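Local coordinates for reticulocyte binding protein (Streptococcus agalactiae COH1, PDB 3FAW), which probably hydrolyses alpha-1,6-glucosidic branch linkages in pullulan and related alpha-glucans, as a secreted, cell-wall-linked streptococcal pullulanase, at residues K41-T46 and V116-S121; T46-I51 and K125-A130; Y321-E326 and G345-S350; G514-D519 and D565-I570; K549-Q554 and L609-T614. All coordinates share one frame; numbering follows the deposited sequence.

Overall arrangement
Contacts 1 and 2 lie in the N-terminal part of the chain, on a seven-strand sheet and the helix that follows it. They share Thr46, their centres are 11 Å apart, and Gln120 NE2 of contact 1 meets Tyr129 OH of contact 2. Contacts 3, 4 and 5 belong to the catalytic (beta/alpha)8 barrel. Contact 3 joins parts of the long loop after its second strand, with a calcium ion about 6 Å from the Tyr323 side chain. Contact 4 pairs the sixth and seventh strands beside another calcium site. Contact 5 lies 9 Å from contact 4 between centres, and Gln568 bonds to Thr614 and Asn550. The centres of contacts 1 and 5 are about 52 Å apart.

Contact 1: residues K41-T46 and V116-S121; sequences KDAQQT and VTTRQS
Gln44 and Gln45 pair in parallel with Arg119 and Gln120, bringing together the first and last strands, 40-47 and 114-120, of a seven-strand sheet. The ladder runs Arg119 N to Ala43 O (3.1 Å), Gln45 N to Arg119 O (2.9 Å) and Ser121 N to Gln45 O (3.3 Å). Beyond it the backbones part, and one water bridges Ala43 N and Thr117 O. The apolar contacts are small: Ala43 CB touches both Val116 CG2 (4.0 Å) and Thr118 CG2. On the Gln44 face, Arg119 extends with CG anti to its backbone N (chi1 169°), then bends to bring its guanidinium alongside the glutamine. Gln44 CG lies over one guanidinium face, 3.3 Å from Arg119 NH2. The Gln44 amide suits this place because Gln52 holds its OE1, while its NE2 reaches Asp42 OD1 (2.7 Å). On the other face Phe100 O and Tyr129 OH hold the Gln45 and Gln120 amides, and a water links Gln45 OE1 (2.8 Å) to Gln120 NE2 (3.0 Å).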
# COMPACT_ATOMS: atom_id res chain seq x y z
N LYS A 41 -9.15 38.82 11.42
CA LYS A 41 -7.99 37.96 11.15
C LYS A 41 -7.97 37.45 9.70
O LYS A 41 -6.96 37.59 9.00
CB LYS A 41 -7.99 36.75 12.09
CG LYS A 41 -7.76 37.10 13.56
CD LYS A 41 -7.88 35.86 14.45
CE LYS A 41 -6.62 35.01 14.43
NZ LYS A 41 -5.50 35.62 15.21
N ASP A 42 -9.08 36.85 9.28
CA ASP A 42 -9.20 36.31 7.93
C ASP A 42 -10.67 36.14 7.55
O ASP A 42 -11.57 36.46 8.34
CB ASP A 42 -8.45 34.98 7.82
CG ASP A 42 -8.91 33.95 8.84
OD1 ASP A 42 -10.00 33.36 8.66
OD2 ASP A 42 -8.18 33.73 9.84
N ALA A 43 -10.92 35.64 6.34
CA ALA A 43 -12.28 35.44 5.86
C ALA A 43 -12.32 34.42 4.72
O ALA A 43 -11.38 34.31 3.93
CB ALA A 43 -12.87 36.76 5.40
N GLN A 44 -13.43 33.68 4.66
CA GLN A 44 -13.66 32.70 3.60
C GLN A 44 -15.08 32.81 3.07
O GLN A 44 -16.02 33.03 3.84
CB GLN A 44 -13.41 31.28 4.11
CG GLN A 44 -12.02 31.03 4.67
CD GLN A 44 -11.85 31.50 6.12
OE1 GLN A 44 -12.79 31.44 6.91
NE2 GLN A 44 -10.65 31.96 6.46
N GLN A 45 -15.23 32.68 1.75
CA GLN A 45 -16.56 32.56 1.13
C GLN A 45 -16.95 31.08 1.03
O GLN A 45 -16.24 30.28 0.41
CB GLN A 45 -16.60 33.23 -0.25
CG GLN A 45 -18.02 33.31 -0.83
CD GLN A 45 -18.12 34.16 -2.08
OE1 GLN A 45 -17.17 34.82 -2.49
NE2 GLN A 45 -19.30 34.13 -2.71
N THR A 46 -18.10 30.75 1.62
CA THR A 46 -18.56 29.37 1.77
C THR A 46 -19.72 29.01 0.84
O THR A 46 -19.96 27.83 0.57
CB THR A 46 -18.99 29.11 3.23
OG1 THR A 46 -20.09 29.97 3.56
CG2 THR A 46 -17.83 29.37 4.19
N VAL A 116 -8.68 42.22 4.80
CA VAL A 116 -8.34 40.86 4.37
C VAL A 116 -9.13 40.46 3.13
O VAL A 116 -10.28 40.86 2.96
CB VAL A 116 -8.57 39.83 5.50
CG1 VAL A 116 -7.87 40.27 6.78
CG2 VAL A 116 -10.06 39.60 5.75
N THR A 117 -8.50 39.68 2.26
CA THR A 117 -9.14 39.19 1.04
C THR A 117 -9.73 37.80 1.29
O THR A 117 -9.11 36.96 1.94
CB THR A 117 -8.13 39.13 -0.13
OG1 THR A 117 -7.56 40.43 -0.34
CG2 THR A 117 -8.82 38.67 -1.42
N THR A 118 -10.93 37.57 0.77
CA THR A 118 -11.62 36.30 1.00
C THR A 118 -10.95 35.16 0.23
O THR A 118 -10.48 35.34 -0.89
CB THR A 118 -13.12 36.36 0.61
OG1 THR A 118 -13.24 36.69 -0.78
CG2 THR A 118 -13.86 37.40 1.45
N ARG A 119 -10.91 34.00 0.88
CA ARG A 119 -10.41 32.76 0.30
C ARG A 119 -11.63 31.89 0.03
O ARG A 119 -12.57 31.87 0.82
CB ARG A 119 -9.46 32.07 1.29
CG ARG A 119 -9.06 30.64 0.95
CD ARG A 119 -7.98 30.12 1.89
NE ARG A 119 -8.43 30.06 3.29
CZ ARG A 119 -9.00 29.00 3.87
NH1 ARG A 119 -9.20 27.87 3.20
NH2 ARG A 119 -9.37 29.08 5.15
N GLN A 120 -11.62 31.16 -1.08
CA GLN A 120 -12.72 30.23 -1.37
C GLN A 120 -12.49 28.92 -0.62
O GLN A 120 -11.43 28.31 -0.75
CB GLN A 120 -12.82 29.96 -2.87
CG GLN A 120 -13.31 31.16 -3.67
CD GLN A 120 -13.23 30.94 -5.17
OE1 GLN A 120 -12.34 30.25 -5.67
NE2 GLN A 120 -14.16 31.54 -5.90
N SER A 121 -13.48 28.50 0.17
CA SER A 121 -13.39 27.21 0.88
C SER A 121 -13.40 26.09 -0.15
O SER A 121 -13.92 26.27 -1.25
CB SER A 121 -14.55 27.04 1.87
OG SER A 121 -15.78 26.75 1.21
O HOH W 1 -8.66 35.82 4.47
O HOH W 2 -15.49 33.90 -4.53

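Contact 2: residues T46-I51 and K125-A130; sequences TDLTSI and KDQLYA
Gln127 reaches out from helix 122-129 and crosses the Leu48 side chain at a slant, its NE2 coming to 3.8 Å from Leu48 CG. The chain is fully stretched, with CG anti to the backbone N (chi1 -178°) and CD anti in turn, and this length suits a residue that must span from a helix to a turn. Its OE1 lies toward Asp47, 4.2 Å from Asp47 CB. No direct hydrogen bond joins the segments; instead one water accepts from both Gln127 NE2 and Leu48 N, at 3.1 Å each. The apolar part is slight: Leu48 CD2 and Leu128 CD2 stand 4.3 Å apart, and Pro102 touches both leucines. Leu48 belongs to a type I turn from Asp47 to Ser50. Aspartate suits the first position, since its OD1 accepts from Thr49 N (2.9 Å) in an Asx turn, the donor lying 37° out of the carboxylate plane. Across the base of the turn Thr46 N bonds to Ser50 O. In the hairpin joining strands 40-47 and 50-55, the start of the turn thus lightly meets helix 122-129, partly through a water; the helix follows strand 114-120 directly, and its Lys125 forms a salt bridge with Glu405.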
# COMPACT_ATOMS: atom_id res chain seq x y z
N THR A 46 -18.10 30.75 1.62
CA THR A 46 -18.56 29.37 1.77
C THR A 46 -19.72 29.01 0.84
O THR A 46 -19.96 27.83 0.57
CB THR A 46 -18.99 29.11 3.23
OG1 THR A 46 -20.09 29.97 3.56
CG2 THR A 46 -17.83 29.37 4.19
N ASP A 47 -20.45 30.02 0.37
CA ASP A 47 -21.46 29.82 -0.68
C ASP A 47 -21.74 31.15 -1.40
O ASP A 47 -21.08 32.15 -1.14
CB ASP A 47 -22.74 29.16 -0.12
CG ASP A 47 -23.50 30.05 0.84
OD1 ASP A 47 -23.40 31.29 0.76
OD2 ASP A 47 -24.23 29.49 1.69
N LEU A 48 -22.73 31.16 -2.30
CA LEU A 48 -23.01 32.34 -3.11
C LEU A 48 -23.36 33.57 -2.28
O LEU A 48 -23.01 34.69 -2.67
CB LEU A 48 -24.12 32.05 -4.13
CG LEU A 48 -23.77 31.08 -5.27
CD1 LEU A 48 -24.96 30.88 -6.21
CD2 LEU A 48 -22.55 31.57 -6.06
N THR A 49 -24.03 33.37 -1.15
CA THR A 49 -24.54 34.47 -0.33
C THR A 49 -24.00 34.50 1.10
O THR A 49 -24.65 35.05 1.99
CB THR A 49 -26.08 34.44 -0.29
OG1 THR A 49 -26.52 33.24 0.35
CG2 THR A 49 -26.67 34.52 -1.70
N SER A 50 -22.82 33.93 1.34
CA SER A 50 -22.29 33.84 2.71
C SER A 50 -20.76 33.89 2.80
O SER A 50 -20.05 33.18 2.07
CB SER A 50 -22.80 32.57 3.40
OG SER A 50 -22.58 32.63 4.80
N ILE A 51 -20.26 34.73 3.71
CA ILE A 51 -18.83 34.84 4.01
C ILE A 51 -18.59 34.76 5.52
O ILE A 51 -19.20 35.51 6.29
CB ILE A 51 -18.24 36.16 3.48
CG1 ILE A 51 -18.20 36.14 1.94
CG2 ILE A 51 -16.84 36.41 4.05
CD1 ILE A 51 -17.62 37.40 1.33
N LYS A 125 -15.29 25.84 -3.64
CA LYS A 125 -14.53 25.55 -4.86
C LYS A 125 -15.13 24.36 -5.63
O LYS A 125 -15.17 24.38 -6.86
CB LYS A 125 -13.05 25.27 -4.55
CG LYS A 125 -12.25 26.51 -4.16
CD LYS A 125 -10.75 26.24 -4.12
CE LYS A 125 -9.97 27.54 -3.91
NZ LYS A 125 -8.51 27.34 -3.74
N ASP A 126 -15.59 23.34 -4.91
CA ASP A 126 -16.31 22.22 -5.53
C ASP A 126 -17.65 22.69 -6.11
O ASP A 126 -18.02 22.29 -7.22
CB ASP A 126 -16.58 21.09 -4.53
CG ASP A 126 -15.35 20.25 -4.23
OD1 ASP A 126 -14.33 20.36 -4.95
OD2 ASP A 126 -15.42 19.46 -3.26
N GLN A 127 -18.38 23.51 -5.36
CA GLN A 127 -19.66 24.05 -5.84
C GLN A 127 -19.48 24.77 -7.17
O GLN A 127 -20.28 24.58 -8.09
CB GLN A 127 -20.29 25.00 -4.81
CG GLN A 127 -21.67 25.56 -5.23
CD GLN A 127 -22.34 26.41 -4.15
OE1 GLN A 127 -22.17 26.17 -2.96
NE2 GLN A 127 -23.13 27.40 -4.58
N LEU A 128 -18.42 25.57 -7.28
CA LEU A 128 -18.17 26.38 -8.48
C LEU A 128 -17.44 25.64 -9.59
O LEU A 128 -17.76 25.84 -10.77
CB LEU A 128 -17.36 27.63 -8.13
CG LEU A 128 -17.96 28.65 -7.15
CD1 LEU A 128 -17.02 29.86 -7.05
CD2 LEU A 128 -19.35 29.09 -7.57
N TYR A 129 -16.46 24.81 -9.23
CA TYR A 129 -15.49 24.30 -10.20
C TYR A 129 -15.41 22.78 -10.35
O TYR A 129 -14.70 22.31 -11.24
CB TYR A 129 -14.09 24.84 -9.88
CG TYR A 129 -14.07 26.32 -9.57
CD1 TYR A 129 -14.59 27.25 -10.47
CD2 TYR A 129 -13.53 26.80 -8.38
CE1 TYR A 129 -14.58 28.61 -10.19
CE2 TYR A 129 -13.51 28.15 -8.09
CZ TYR A 129 -14.04 29.05 -9.00
OH TYR A 129 -14.02 30.40 -8.72
N ALA A 130 -16.10 22.02 -9.50
CA ALA A 130 -16.08 20.56 -9.62
C ALA A 130 -16.37 20.16 -11.06
O ALA A 130 -17.36 20.60 -11.65
CB ALA A 130 -17.09 19.93 -8.67
O HOH W 3 -24.97 29.01 -2.71

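Contact 3: residues Y321-E326 and G345-S350; sequences YFYVNE and GYDPQS
Within the long loop after the second strand of the catalytic barrel, Tyr321, Phe322 and Tyr323 pack against the YNWGYDP sequence that ends at Pro348. The one direct hydrogen bond between the segments, Phe322 N to Asp347 O (2.8 Å), runs nearly along the C=O axis and forms a single bridge pairing Tyr321 with Pro348. Gly345 CA sits over one face of the Tyr321 ring, 3.9 Å from its centroid, a CH-pi contact. Glycine suits this place because it readily adopts the positive phi found here (118°) and because the ring packs against its CA. A hydrogen bond between Tyr321 OH and Tyr358 OH holds the far end of that ring. Asp347 meets the edge of the Tyr323 ring, OD2 lying 3.6 Å from CD1 with the planes 83° apart; Asn343 is its main polar partner, and Tyr323 OH bonds to Lys397. Gln349 runs out extended, bringing OE1 obliquely to 3.7 Å from Phe322 CD1, while Ser320 and Ala239 hold its buried amide. The sequence YNWGYDP is the signature of type I pullulanases, here folded against a neighbouring part of its own loop.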
# COMPACT_ATOMS: atom_id res chain seq x y z
N TYR A 321 7.83 7.48 -8.23
CA TYR A 321 8.24 8.02 -6.94
C TYR A 321 9.43 8.96 -7.12
O TYR A 321 10.16 8.88 -8.11
CB TYR A 321 8.55 6.92 -5.92
CG TYR A 321 9.49 5.81 -6.39
CD1 TYR A 321 10.87 5.93 -6.23
CD2 TYR A 321 8.99 4.64 -6.95
CE1 TYR A 321 11.73 4.91 -6.63
CE2 TYR A 321 9.84 3.61 -7.36
CZ TYR A 321 11.21 3.76 -7.19
OH TYR A 321 12.06 2.75 -7.59
N PHE A 322 9.61 9.85 -6.15
CA PHE A 322 10.42 11.06 -6.33
C PHE A 322 11.92 10.86 -6.10
O PHE A 322 12.74 11.21 -6.96
CB PHE A 322 9.89 12.17 -5.40
CG PHE A 322 10.51 13.53 -5.64
CD1 PHE A 322 9.94 14.42 -6.55
CD2 PHE A 322 11.65 13.92 -4.94
CE1 PHE A 322 10.51 15.67 -6.77
CE2 PHE A 322 12.22 15.18 -5.15
CZ PHE A 322 11.65 16.05 -6.06
N TYR A 323 12.29 10.33 -4.94
CA TYR A 323 13.71 10.21 -4.57
C TYR A 323 14.37 9.02 -5.27
O TYR A 323 14.40 7.91 -4.74
CB TYR A 323 13.86 10.10 -3.06
CG TYR A 323 13.36 11.32 -2.32
CD1 TYR A 323 12.22 11.25 -1.53
CD2 TYR A 323 14.03 12.54 -2.40
CE1 TYR A 323 11.75 12.36 -0.83
CE2 TYR A 323 13.57 13.66 -1.71
CZ TYR A 323 12.43 13.56 -0.93
OH TYR A 323 11.96 14.65 -0.24
N VAL A 324 14.89 9.27 -6.47
CA VAL A 324 15.48 8.23 -7.30
C VAL A 324 16.25 8.82 -8.49
O VAL A 324 15.96 9.93 -8.95
CB VAL A 324 14.39 7.28 -7.86
CG1 VAL A 324 13.55 7.98 -8.92
CG2 VAL A 324 15.00 5.99 -8.41
N ASN A 325 17.24 8.07 -8.97
CA ASN A 325 17.91 8.33 -10.24
C ASN A 325 17.69 7.12 -11.12
O ASN A 325 18.33 6.08 -10.95
CB ASN A 325 19.42 8.57 -10.04
CG ASN A 325 20.15 8.83 -11.36
OD1 ASN A 325 19.54 8.95 -12.42
ND2 ASN A 325 21.47 8.95 -11.28
N GLU A 326 16.77 7.26 -12.07
CA GLU A 326 16.38 6.14 -12.92
C GLU A 326 17.43 5.80 -13.99
O GLU A 326 17.35 4.76 -14.63
CB GLU A 326 15.03 6.45 -13.58
CG GLU A 326 13.89 6.65 -12.58
CD GLU A 326 12.60 7.14 -13.22
OE1 GLU A 326 12.64 7.65 -14.37
OE2 GLU A 326 11.54 7.01 -12.57
N GLY A 345 9.39 2.95 -2.73
CA GLY A 345 8.49 3.71 -3.59
C GLY A 345 7.39 4.49 -2.89
O GLY A 345 6.45 4.94 -3.55
N TYR A 346 7.53 4.70 -1.58
CA TYR A 346 6.51 5.42 -0.81
C TYR A 346 6.80 6.92 -0.74
O TYR A 346 6.59 7.56 0.30
CB TYR A 346 6.36 4.79 0.59
CG TYR A 346 5.92 3.35 0.51
CD1 TYR A 346 4.61 3.02 0.19
CD2 TYR A 346 6.83 2.31 0.71
CE1 TYR A 346 4.20 1.70 0.09
CE2 TYR A 346 6.43 0.98 0.62
CZ TYR A 346 5.12 0.68 0.31
OH TYR A 346 4.73 -0.63 0.21
N ASP A 347 7.26 7.47 -1.86
CA ASP A 347 7.46 8.91 -2.04
C ASP A 347 6.77 9.34 -3.35
O ASP A 347 7.45 9.67 -4.33
CB ASP A 347 8.95 9.24 -2.10
CG ASP A 347 9.72 8.69 -0.91
OD1 ASP A 347 9.31 8.97 0.23
OD2 ASP A 347 10.73 7.99 -1.12
N PRO A 348 5.43 9.32 -3.38
CA PRO A 348 4.68 9.45 -4.63
C PRO A 348 4.87 10.76 -5.40
O PRO A 348 4.74 11.86 -4.84
CB PRO A 348 3.23 9.30 -4.17
CG PRO A 348 3.33 8.52 -2.93
CD PRO A 348 4.50 9.12 -2.25
N GLN A 349 5.17 10.62 -6.69
CA GLN A 349 5.22 11.75 -7.62
C GLN A 349 4.00 11.76 -8.56
O GLN A 349 3.43 12.82 -8.82
CB GLN A 349 6.52 11.70 -8.42
CG GLN A 349 6.67 12.83 -9.41
CD GLN A 349 8.06 12.94 -9.97
OE1 GLN A 349 8.58 14.15 -10.01
NE2 GLN A 349 8.67 11.94 -10.36
N SER A 350 3.62 10.58 -9.06
CA SER A 350 2.44 10.46 -9.93
C SER A 350 1.56 9.29 -9.50
O SER A 350 2.04 8.31 -8.92
CB SER A 350 2.86 10.29 -11.40
OG SER A 350 1.73 10.28 -12.26

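Contact 4: residues G514-D519 and D565-I570; sequences GVFSDD and DVVQYI. With CA (calcium ion), chain E.
Asp565 serves two purposes: its carboxylate chelates calcium through OD1 (2.8 Å) and OD2 (2.4 Å), and its backbone O accepts from Val515 N (2.9 Å). A carboxylate suits the place because its two hard, negatively charged oxygens can share one calcium ion; Met507, Thr510, Asp511, Asp561 and a water complete the site, and Arg265 is a further polar partner of the carboxylate. The parallel ladder continues with Val567 N to Val515 O (2.8 Å) and Ser517 N to Val567 O (2.9 Å). Next to the ladder, a water donates to both Ser517 OG and Gln568 OE1, while Gln568 NE2 donates to Asn550 O and Gln612 O. Outward from here the packing is aromatic. Tyr569, its CG set between backbone N and carbonyl carbon (chi1 84°), presents a ring face to the edge of Phe516, a T-shaped pair with centroids 4.8 Å apart and planes at 64°. Phe516 in turn takes Val567 CG1 over one face, 4.2 Å from its centroid, in a CH-pi contact. The branched valines suit the strand, Val566 CG1 meeting Ser517 CB on the other face of the sheet. Strands 513-516 and 566-568 are the sixth and seventh of the barrel, flanked by strands 482-485 and 614-618, and Ser517 stands at the N-cap position, just before helix 518-525.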
# COMPACT_ATOMS: atom_id res chain seq x y z
N GLY A 514 -10.55 -5.50 2.65
CA GLY A 514 -10.02 -6.17 3.84
C GLY A 514 -8.81 -5.46 4.42
O GLY A 514 -8.08 -4.79 3.70
N VAL A 515 -8.59 -5.59 5.73
CA VAL A 515 -7.46 -4.92 6.39
C VAL A 515 -6.51 -5.91 7.06
O VAL A 515 -6.92 -6.99 7.51
CB VAL A 515 -7.93 -3.90 7.45
CG1 VAL A 515 -8.77 -2.80 6.80
CG2 VAL A 515 -8.70 -4.60 8.58
N PHE A 516 -5.24 -5.52 7.14
CA PHE A 516 -4.22 -6.33 7.80
C PHE A 516 -4.54 -6.53 9.27
O PHE A 516 -4.93 -5.59 9.96
CB PHE A 516 -2.84 -5.69 7.64
CG PHE A 516 -2.25 -5.88 6.28
CD1 PHE A 516 -1.52 -7.02 5.98
CD2 PHE A 516 -2.45 -4.94 5.27
CE1 PHE A 516 -0.98 -7.22 4.72
CE2 PHE A 516 -1.93 -5.13 4.00
CZ PHE A 516 -1.19 -6.27 3.73
N SER A 517 -4.37 -7.76 9.74
CA SER A 517 -4.59 -8.10 11.14
C SER A 517 -3.30 -8.04 11.94
O SER A 517 -2.54 -9.01 12.01
CB SER A 517 -5.23 -9.49 11.26
OG SER A 517 -5.49 -9.80 12.62
N ASP A 518 -3.05 -6.89 12.56
CA ASP A 518 -1.89 -6.73 13.45
C ASP A 518 -2.00 -7.59 14.72
O ASP A 518 -0.98 -7.93 15.33
CB ASP A 518 -1.63 -5.25 13.80
CG ASP A 518 -2.86 -4.52 14.31
OD1 ASP A 518 -4.01 -4.93 14.03
OD2 ASP A 518 -2.68 -3.48 14.98
N ASP A 519 -3.22 -7.97 15.09
CA ASP A 519 -3.47 -8.80 16.27
C ASP A 519 -2.89 -10.21 16.13
O ASP A 519 -2.24 -10.71 17.04
CB ASP A 519 -4.97 -8.89 16.56
CG ASP A 519 -5.28 -9.27 18.00
OD1 ASP A 519 -4.58 -8.77 18.90
OD2 ASP A 519 -6.23 -10.04 18.23
N ASP A 565 -13.00 -9.65 5.80
CA ASP A 565 -12.53 -8.38 6.36
C ASP A 565 -11.07 -8.43 6.82
O ASP A 565 -10.45 -7.38 7.03
CB ASP A 565 -13.35 -7.98 7.59
CG ASP A 565 -14.80 -7.70 7.27
OD1 ASP A 565 -15.13 -7.42 6.10
OD2 ASP A 565 -15.63 -7.76 8.21
N VAL A 566 -10.54 -9.64 6.99
CA VAL A 566 -9.26 -9.85 7.66
C VAL A 566 -8.18 -10.37 6.71
O VAL A 566 -8.36 -11.39 6.04
CB VAL A 566 -9.42 -10.87 8.81
CG1 VAL A 566 -8.11 -11.05 9.55
CG2 VAL A 566 -10.51 -10.42 9.76
N VAL A 567 -7.07 -9.64 6.65
CA VAL A 567 -5.87 -10.11 5.96
C VAL A 567 -4.91 -10.67 7.01
O VAL A 567 -4.36 -9.92 7.82
CB VAL A 567 -5.19 -8.98 5.17
CG1 VAL A 567 -4.03 -9.53 4.34
CG2 VAL A 567 -6.20 -8.26 4.27
N GLN A 568 -4.72 -11.99 6.99
CA GLN A 568 -3.88 -12.69 7.98
C GLN A 568 -2.41 -12.65 7.55
O GLN A 568 -2.07 -13.09 6.45
CB GLN A 568 -4.30 -14.15 8.13
CG GLN A 568 -5.78 -14.39 8.44
CD GLN A 568 -6.14 -14.15 9.90
OE1 GLN A 568 -5.52 -13.35 10.59
NE2 GLN A 568 -7.17 -14.85 10.37
N TYR A 569 -1.55 -12.12 8.42
CA TYR A 569 -0.12 -12.05 8.13
C TYR A 569 0.74 -12.04 9.39
O TYR A 569 0.27 -11.70 10.48
CB TYR A 569 0.20 -10.83 7.26
CG TYR A 569 0.39 -9.51 7.99
CD1 TYR A 569 -0.52 -9.06 8.94
CD2 TYR A 569 1.47 -8.69 7.68
CE1 TYR A 569 -0.35 -7.82 9.58
CE2 TYR A 569 1.65 -7.46 8.30
CZ TYR A 569 0.74 -7.03 9.25
OH TYR A 569 0.93 -5.81 9.86
N ILE A 570 1.99 -12.44 9.21
CA ILE A 570 3.00 -12.32 10.27
C ILE A 570 4.27 -11.59 9.82
O ILE A 570 5.14 -11.29 10.64
CB ILE A 570 3.35 -13.70 10.88
CG1 ILE A 570 3.73 -14.72 9.79
CG2 ILE A 570 2.19 -14.21 11.73
CD1 ILE A 570 4.18 -16.07 10.33
CA CA E . -17.45 -6.49 7.25
O HOH W 4 -6.78 -12.13 12.59
O HOH W 5 -19.65 -5.50 7.30

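Contact 5: residues K549-Q554 and L609-T614; sequences KNIKAQ and LTSQGT
Gln612 holds its CG beside the backbone N (chi1 -57°) and the chain then bends at chi2 (-62°), laying CB and CG against the last turn of helix 544-551; CG comes to 3.7 Å from Ile551 O. The same carbonyl accepts from Gln612 N at 2.8 Å, nearly straight on; a carbonyl of the last helical turn is thus satisfied by the loop. A water donates to Thr610 O (2.9 Å) and weakly to Ile551 O, and accepts from Gln612 NE2 (3.1 Å). The amide is buried and well used: OE1 accepts from Lys709 N, and NE2 also donates to Ala706 O. Ser611 OG, held by Met607 O, lies 3.6 Å from Ile551 CA, and a small serine suits so close an approach. Ala553 CB touches Gln612 CB (3.9 Å). The left-handed backbone of Ala553 (phi 67°) ends the helix, with Ala553 N bonded to Asn550 O and Gln554 N to Lys549 O. Gly613, also with positive phi, leads into strand 614-618. The arrangement is a Schellman motif closing a helix of the (beta/alpha)8 barrel, packed on the loop before the eighth strand; Gln568 NE2 ties Asn550 O to Gln612 O.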
# COMPACT_ATOMS: atom_id res chain seq x y z
N LYS A 549 -9.59 -17.45 18.23
CA LYS A 549 -10.43 -16.45 17.57
C LYS A 549 -9.73 -15.79 16.38
O LYS A 549 -10.37 -15.52 15.37
CB LYS A 549 -10.91 -15.41 18.59
CG LYS A 549 -11.99 -15.95 19.53
CD LYS A 549 -12.15 -15.11 20.78
CE LYS A 549 -13.30 -15.64 21.65
NZ LYS A 549 -13.30 -15.05 23.02
N ASN A 550 -8.43 -15.53 16.50
CA ASN A 550 -7.64 -15.04 15.36
C ASN A 550 -7.64 -16.04 14.20
O ASN A 550 -7.88 -15.67 13.05
CB ASN A 550 -6.20 -14.70 15.76
CG ASN A 550 -6.05 -13.28 16.27
OD1 ASN A 550 -5.50 -13.04 17.35
ND2 ASN A 550 -6.52 -12.32 15.49
N ILE A 551 -7.41 -17.32 14.52
CA ILE A 551 -7.50 -18.41 13.53
C ILE A 551 -8.86 -18.44 12.81
O ILE A 551 -8.93 -18.80 11.64
CB ILE A 551 -7.21 -19.79 14.18
CG1 ILE A 551 -5.76 -19.88 14.64
CG2 ILE A 551 -7.48 -20.92 13.20
CD1 ILE A 551 -5.50 -21.00 15.62
N LYS A 552 -9.93 -18.05 13.51
CA LYS A 552 -11.28 -17.92 12.92
C LYS A 552 -11.53 -16.58 12.19
O LYS A 552 -12.64 -16.33 11.72
CB LYS A 552 -12.36 -18.10 13.99
CG LYS A 552 -12.50 -19.53 14.52
CD LYS A 552 -13.81 -19.75 15.28
CE LYS A 552 -13.88 -18.92 16.57
NZ LYS A 552 -15.18 -19.13 17.27
N ALA A 553 -10.50 -15.74 12.09
CA ALA A 553 -10.60 -14.40 11.49
C ALA A 553 -11.47 -13.48 12.34
O ALA A 553 -12.28 -12.71 11.83
CB ALA A 553 -11.14 -14.48 10.05
N GLN A 554 -11.29 -13.58 13.65
CA GLN A 554 -11.99 -12.73 14.61
C GLN A 554 -10.98 -12.08 15.55
O GLN A 554 -10.89 -12.43 16.72
CB GLN A 554 -13.02 -13.55 15.38
CG GLN A 554 -14.10 -14.15 14.49
CD GLN A 554 -14.95 -15.19 15.18
OE1 GLN A 554 -14.94 -15.18 16.50
NE2 GLN A 554 -15.60 -16.00 14.52
N LEU A 609 -1.57 -20.18 7.03
CA LEU A 609 -2.13 -20.87 5.87
C LEU A 609 -3.27 -21.85 6.19
O LEU A 609 -3.86 -22.43 5.28
CB LEU A 609 -1.02 -21.55 5.08
CG LEU A 609 -0.12 -20.55 4.35
CD1 LEU A 609 1.18 -21.19 3.91
CD2 LEU A 609 -0.85 -19.92 3.16
N THR A 610 -3.58 -22.01 7.48
CA THR A 610 -4.76 -22.78 7.92
C THR A 610 -5.77 -21.91 8.68
O THR A 610 -6.75 -22.42 9.24
CB THR A 610 -4.34 -24.01 8.78
OG1 THR A 610 -3.55 -23.58 9.89
CG2 THR A 610 -3.54 -24.99 7.95
N SER A 611 -5.54 -20.59 8.70
CA SER A 611 -6.44 -19.63 9.32
C SER A 611 -7.48 -19.14 8.32
O SER A 611 -7.18 -19.02 7.14
CB SER A 611 -5.67 -18.42 9.86
OG SER A 611 -4.93 -18.75 11.01
N GLN A 612 -8.67 -18.82 8.81
CA GLN A 612 -9.72 -18.25 7.95
C GLN A 612 -9.32 -16.86 7.47
O GLN A 612 -8.42 -16.23 8.04
CB GLN A 612 -11.06 -18.18 8.69
CG GLN A 612 -11.57 -19.52 9.22
CD GLN A 612 -11.84 -20.52 8.13
OE1 GLN A 612 -12.44 -20.19 7.10
NE2 GLN A 612 -11.40 -21.76 8.33
N GLY A 613 -10.00 -16.38 6.43
CA GLY A 613 -9.76 -15.05 5.88
C GLY A 613 -8.84 -15.07 4.68
O GLY A 613 -8.69 -16.10 4.03
N THR A 614 -8.21 -13.93 4.40
CA THR A 614 -7.27 -13.81 3.28
C THR A 614 -5.84 -14.02 3.77
O THR A 614 -5.38 -13.34 4.69
CB THR A 614 -7.39 -12.42 2.60
OG1 THR A 614 -8.69 -12.29 2.00
CG2 THR A 614 -6.33 -12.25 1.51
O HOH W 6 -9.25 -22.03 10.57